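Local coordinates for protein, related to general stress protein 26(GS26) of B.subtilis (Clostridium acetobutylicum, PDB 2HQ7) that is of uncharacterised function but belongs to the pyridoxine-phosphate oxidase family of the FMN-binding clan, so it probably binds a flavin and acts as an oxidoreductase, at residues L14-G27 against R61-D74. Sequence-based numbering, arbitrary orientation.
Sequences LVESSKIVMVGTNG and RLKKNNKICLYFVD
M22 and G24 pair with Y71 and C69 where strands 20-26 and 67-74 run antiparallel, at 156°, in the curled sheet of the FMN-binding split barrel expected for this family. Four backbone hydrogen bonds fix the register: M22 N to Y71 O and Y71 N to M22 O, then G24 N to C69 O, the shortest at 2.7 Å, and C69 N to G24 O. Between them V23 and L70 form a non-hydrogen-bonded pair, with V23 CG2 3.8 Å from L70 CD2 as the side chains lie side by side.

Apolar contacts centre on the F72 ring, which is held between two valines. V15 CG2, from helix 5-16, stands over the centre of one face, 4.0 Å from the ring centroid and 7° off the normal; V21 CG2 covers the opposite face nearer the rim, 3.5 Å from F72 CE2. With chi1 at 65° placing V21 CG1 between the backbone N and the carbonyl carbon, CG2 falls anti to the N and over the ring. F48 of strand 47-53 also meets this ring.

Polar contacts gather at the other end. A water accepts from N26 N on strand 20-26 and donates to K67 O, where strand 67-74 begins, and to N65 O in the turn just before it. R61, bent at chi3, lays its guanidinium over G27 CA, while in the guanidinium plane NH1 donates to T25 OG1 at 3.1 Å.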
loop_
_atom_site.group_PDB
_atom_site.type_symbol
_atom_site.label_atom_id
_atom_site.label_comp_id
_atom_site.label_asym_id
_atom_site.label_seq_id
_atom_site.Cartn_x
_atom_site.Cartn_y
_atom_site.Cartn_z
ATOM N N LEU B 14 -10.214 1.607 -12.672
ATOM C CA LEU B 14 -9.323 1.914 -11.552
ATOM C C LEU B 14 -7.888 1.585 -11.876
ATOM O O LEU B 14 -6.996 2.407 -11.681
ATOM C CB LEU B 14 -9.728 1.142 -10.303
ATOM C CG LEU B 14 -9.092 1.614 -9.000
ATOM C CD1 LEU B 14 -8.854 3.144 -8.968
ATOM C CD2 LEU B 14 -9.993 1.163 -7.840
ATOM N N VAL B 15 -7.671 0.373 -12.372
ATOM C CA VAL B 15 -6.345 -0.055 -12.810
ATOM C C VAL B 15 -5.784 0.853 -13.917
ATOM O O VAL B 15 -4.649 1.359 -13.809
ATOM C CB VAL B 15 -6.379 -1.478 -13.313
ATOM C CG1 VAL B 15 -5.073 -1.801 -13.995
ATOM C CG2 VAL B 15 -6.681 -2.420 -12.142
ATOM N N GLU B 16 -6.597 1.112 -14.940
ATOM C CA GLU B 16 -6.146 1.896 -16.086
ATOM C C GLU B 16 -5.849 3.343 -15.752
ATOM O O GLU B 16 -5.085 3.995 -16.452
ATOM C CB GLU B 16 -7.165 1.830 -17.211
ATOM C CG GLU B 16 -7.140 0.531 -18.011
ATOM C CD GLU B 16 -5.860 0.356 -18.846
ATOM O OE1 GLU B 16 -5.010 1.279 -18.862
ATOM O OE2 GLU B 16 -5.704 -0.712 -19.487
ATOM N N SER B 17 -6.428 3.846 -14.675
ATOM C CA SER B 17 -6.373 5.270 -14.406
ATOM C C SER B 17 -5.010 5.772 -13.932
ATOM O O SER B 17 -4.783 6.993 -13.911
ATOM C CB SER B 17 -7.462 5.682 -13.402
ATOM O OG SER B 17 -7.210 5.194 -12.092
ATOM N N SER B 18 -4.124 4.858 -13.529
ATOM C CA SER B 18 -2.742 5.228 -13.165
ATOM C C SER B 18 -1.737 4.151 -13.590
ATOM O O SER B 18 -2.047 2.957 -13.647
ATOM C CB SER B 18 -2.605 5.521 -11.658
ATOM O OG SER B 18 -1.298 5.992 -11.335
ATOM N N LYS B 19 -0.530 4.604 -13.899
ATOM C CA LYS B 19 0.546 3.704 -14.267
ATOM C C LYS B 19 1.274 3.183 -13.025
ATOM O O LYS B 19 2.148 2.322 -13.144
ATOM C CB LYS B 19 1.516 4.422 -15.219
ATOM C CG LYS B 19 0.847 4.959 -16.500
ATOM C CD LYS B 19 0.593 3.856 -17.542
ATOM C CE LYS B 19 -0.363 4.315 -18.676
ATOM N NZ LYS B 19 -1.839 4.216 -18.341
ATOM N N ILE B 20 0.909 3.709 -11.850
ATOM C CA ILE B 20 1.580 3.408 -10.574
ATOM C C ILE B 20 0.759 2.443 -9.756
ATOM O O ILE B 20 -0.433 2.620 -9.606
ATOM C CB ILE B 20 1.793 4.681 -9.708
ATOM C CG1 ILE B 20 2.407 5.811 -10.536
ATOM C CG2 ILE B 20 2.709 4.388 -8.524
ATOM C CD1 ILE B 20 3.712 5.413 -11.224
ATOM N N VAL B 21 1.394 1.415 -9.227
ATOM C CA VAL B 21 0.693 0.479 -8.383
ATOM C C VAL B 21 1.474 0.332 -7.098
ATOM O O VAL B 21 2.712 0.290 -7.108
ATOM C CB VAL B 21 0.502 -0.918 -9.063
ATOM C CG1 VAL B 21 1.769 -1.564 -9.284
ATOM C CG2 VAL B 21 -0.332 -1.812 -8.200
HETATM N N MSE B 22 0.739 0.197 -6.004
HETATM C CA MSE B 22 1.335 0.021 -4.686
HETATM C C MSE B 22 1.517 -1.464 -4.483
HETATM O O MSE B 22 0.553 -2.231 -4.640
HETATM C CB MSE B 22 0.390 0.467 -3.617
HETATM C CG MSE B 22 -0.351 1.743 -3.821
HETATM SE SE MSE B 22 0.657 2.970 -2.870
HETATM C CE MSE B 22 1.778 3.425 -4.403
ATOM N N VAL B 23 2.702 -1.892 -4.105
ATOM C CA VAL B 23 2.973 -3.319 -4.025
ATOM C C VAL B 23 3.359 -3.666 -2.600
ATOM O O VAL B 23 4.383 -3.175 -2.089
ATOM C CB VAL B 23 4.126 -3.717 -4.923
ATOM C CG1 VAL B 23 4.422 -5.191 -4.745
ATOM C CG2 VAL B 23 3.837 -3.361 -6.343
ATOM N N GLY B 24 2.571 -4.533 -1.974
ATOM C CA GLY B 24 2.867 -5.006 -0.646
ATOM C C GLY B 24 3.665 -6.306 -0.657
ATOM O O GLY B 24 3.323 -7.225 -1.360
ATOM N N THR B 25 4.729 -6.355 0.131
ATOM C CA THR B 25 5.582 -7.505 0.231
ATOM C C THR B 25 5.854 -7.816 1.703
ATOM O O THR B 25 5.601 -7.006 2.577
ATOM C CB THR B 25 6.945 -7.276 -0.469
ATOM O OG1 THR B 25 7.547 -6.076 0.031
ATOM C CG2 THR B 25 6.811 -7.199 -1.943
ATOM N N ASN B 26 6.381 -9.002 1.939
ATOM C CA ASN B 26 6.772 -9.434 3.274
ATOM C C ASN B 26 8.197 -9.008 3.539
ATOM O O ASN B 26 9.107 -9.577 2.972
ATOM C CB ASN B 26 6.653 -10.926 3.395
ATOM C CG ASN B 26 5.220 -11.396 3.354
ATOM O OD1 ASN B 26 4.870 -12.286 2.594
ATOM N ND2 ASN B 26 4.391 -10.797 4.163
ATOM N N GLY B 27 8.368 -7.971 4.355
ATOM C CA GLY B 27 9.678 -7.405 4.626
ATOM C C GLY B 27 10.416 -8.094 5.758
ATOM O O GLY B 27 9.956 -9.104 6.307
ATOM N N ARG B 61 14.563 -10.893 -1.213
ATOM C CA ARG B 61 13.290 -11.043 -0.512
ATOM C C ARG B 61 12.234 -11.750 -1.352
ATOM O O ARG B 61 11.545 -12.642 -0.860
ATOM C CB ARG B 61 12.730 -9.682 -0.070
ATOM C CG ARG B 61 11.207 -9.712 0.378
ATOM C CD ARG B 61 10.587 -8.317 0.655
ATOM N NE ARG B 61 11.567 -7.476 1.331
ATOM C CZ ARG B 61 11.488 -6.161 1.458
ATOM N NH1 ARG B 61 10.439 -5.479 0.998
ATOM N NH2 ARG B 61 12.475 -5.526 2.066
ATOM N N LEU B 62 12.053 -11.321 -2.598
ATOM C CA LEU B 62 11.083 -11.983 -3.478
ATOM C C LEU B 62 11.452 -13.436 -3.800
ATOM O O LEU B 62 10.577 -14.277 -3.996
ATOM C CB LEU B 62 10.907 -11.206 -4.756
ATOM C CG LEU B 62 10.211 -9.876 -4.537
ATOM C CD1 LEU B 62 10.072 -9.214 -5.898
ATOM C CD2 LEU B 62 8.860 -10.046 -3.793
ATOM N N LYS B 63 12.744 -13.722 -3.824
ATOM C CA LYS B 63 13.233 -15.082 -4.007
ATOM C C LYS B 63 12.826 -16.027 -2.867
ATOM O O LYS B 63 12.556 -17.205 -3.094
ATOM C CB LYS B 63 14.767 -15.077 -4.131
ATOM C CG LYS B 63 15.304 -14.602 -5.498
ATOM C CD LYS B 63 16.817 -14.869 -5.673
ATOM C CE LYS B 63 17.284 -14.553 -7.108
ATOM N NZ LYS B 63 18.778 -14.479 -7.239
ATOM N N LYS B 64 12.799 -15.512 -1.646
ATOM C CA LYS B 64 12.495 -16.300 -0.470
ATOM C C LYS B 64 11.007 -16.261 -0.161
ATOM O O LYS B 64 10.480 -17.161 0.466
ATOM C CB LYS B 64 13.261 -15.748 0.730
ATOM C CG LYS B 64 14.777 -15.652 0.536
ATOM C CD LYS B 64 15.509 -16.891 1.029
ATOM C CE LYS B 64 16.920 -16.578 1.512
ATOM N NZ LYS B 64 16.879 -15.723 2.732
ATOM N N ASN B 65 10.322 -15.188 -0.561
ATOM C CA ASN B 65 8.902 -15.070 -0.273
ATOM C C ASN B 65 8.267 -14.192 -1.347
ATOM O O ASN B 65 8.521 -13.008 -1.373
ATOM C CB ASN B 65 8.728 -14.466 1.116
ATOM C CG ASN B 65 7.304 -14.478 1.592
ATOM O OD1 ASN B 65 6.359 -14.448 0.810
ATOM N ND2 ASN B 65 7.142 -14.524 2.899
ATOM N N ASN B 66 7.484 -14.794 -2.240
ATOM C CA ASN B 66 6.876 -14.095 -3.379
ATOM C C ASN B 66 5.384 -13.851 -3.229
ATOM O O ASN B 66 4.710 -13.570 -4.195
ATOM C CB ASN B 66 7.147 -14.865 -4.681
ATOM C CG ASN B 66 6.430 -16.206 -4.741
ATOM O OD1 ASN B 66 5.815 -16.646 -3.770
ATOM N ND2 ASN B 66 6.447 -16.820 -5.904
ATOM N N LYS B 67 4.883 -13.913 -2.002
ATOM C CA LYS B 67 3.500 -13.617 -1.710
ATOM C C LYS B 67 3.374 -12.114 -1.563
ATOM O O LYS B 67 4.059 -11.461 -0.754
ATOM C CB LYS B 67 3.058 -14.328 -0.442
ATOM C CG LYS B 67 3.052 -15.878 -0.558
ATOM C CD LYS B 67 2.487 -16.490 0.727
ATOM C CE LYS B 67 2.575 -18.015 0.667
ATOM N NZ LYS B 67 1.652 -18.666 1.620
ATOM N N ILE B 68 2.548 -11.545 -2.413
ATOM C CA ILE B 68 2.464 -10.124 -2.446
ATOM C C ILE B 68 1.019 -9.705 -2.584
ATOM O O ILE B 68 0.100 -10.521 -2.811
ATOM C CB ILE B 68 3.322 -9.487 -3.588
ATOM C CG1 ILE B 68 2.736 -9.765 -4.963
ATOM C CG2 ILE B 68 4.790 -9.894 -3.521
ATOM C CD1 ILE B 68 3.062 -8.648 -5.945
ATOM N N CYS B 69 0.816 -8.412 -2.497
ATOM C CA CYS B 69 -0.446 -7.872 -2.919
ATOM C C CYS B 69 -0.230 -6.571 -3.651
ATOM O O CYS B 69 0.789 -5.891 -3.483
ATOM C CB CYS B 69 -1.384 -7.710 -1.750
ATOM S SG CYS B 69 -1.113 -6.252 -0.818
ATOM N N LEU B 70 -1.160 -6.269 -4.523
ATOM C CA LEU B 70 -1.197 -4.964 -5.238
ATOM C C LEU B 70 -2.350 -4.142 -4.738
ATOM O O LEU B 70 -3.420 -4.689 -4.425
ATOM C CB LEU B 70 -1.394 -5.168 -6.744
ATOM C CG LEU B 70 -0.402 -6.024 -7.551
ATOM C CD1 LEU B 70 -0.638 -5.833 -9.075
ATOM C CD2 LEU B 70 0.968 -5.625 -7.233
ATOM N N TYR B 71 -2.185 -2.827 -4.704
ATOM C CA TYR B 71 -3.302 -1.940 -4.333
ATOM C C TYR B 71 -3.411 -0.755 -5.286
ATOM O O TYR B 71 -2.404 -0.142 -5.629
ATOM C CB TYR B 71 -3.129 -1.445 -2.893
ATOM C CG TYR B 71 -4.344 -0.765 -2.322
ATOM C CD1 TYR B 71 -5.373 -1.509 -1.762
ATOM C CD2 TYR B 71 -4.475 0.600 -2.359
ATOM C CE1 TYR B 71 -6.505 -0.897 -1.247
ATOM C CE2 TYR B 71 -5.616 1.218 -1.844
ATOM C CZ TYR B 71 -6.614 0.451 -1.294
ATOM O OH TYR B 71 -7.733 1.068 -0.796
ATOM N N PHE B 72 -4.638 -0.437 -5.688
ATOM C CA PHE B 72 -4.926 0.668 -6.578
ATOM C C PHE B 72 -5.925 1.514 -5.881
ATOM O O PHE B 72 -6.887 0.989 -5.343
ATOM C CB PHE B 72 -5.582 0.183 -7.874
ATOM C CG PHE B 72 -4.820 -0.877 -8.568
ATOM C CD1 PHE B 72 -4.934 -2.193 -8.158
ATOM C CD2 PHE B 72 -3.945 -0.564 -9.608
ATOM C CE1 PHE B 72 -4.227 -3.178 -8.777
ATOM C CE2 PHE B 72 -3.215 -1.571 -10.222
ATOM C CZ PHE B 72 -3.373 -2.874 -9.806
ATOM N N VAL B 73 -5.739 2.815 -5.875
ATOM C CA VAL B 73 -6.679 3.642 -5.134
ATOM C C VAL B 73 -7.121 4.827 -5.956
ATOM O O VAL B 73 -6.371 5.273 -6.807
ATOM C CB VAL B 73 -6.028 4.121 -3.808
ATOM C CG1 VAL B 73 -5.065 5.281 -4.073
ATOM C CG2 VAL B 73 -7.103 4.428 -2.731
ATOM N N ASP B 74 -8.354 5.293 -5.736
ATOM C CA ASP B 74 -8.655 6.724 -5.930
ATOM C C ASP B 74 -9.272 7.346 -4.663
ATOM O O ASP B 74 -10.451 7.135 -4.329
ATOM C CB ASP B 74 -9.524 7.026 -7.150
ATOM C CG ASP B 74 -9.472 8.524 -7.532
ATOM O OD1 ASP B 74 -8.346 9.093 -7.600
ATOM O OD2 ASP B 74 -10.548 9.138 -7.742
HETATM O O HOH W 1 6.598 -10.865 -0.332
#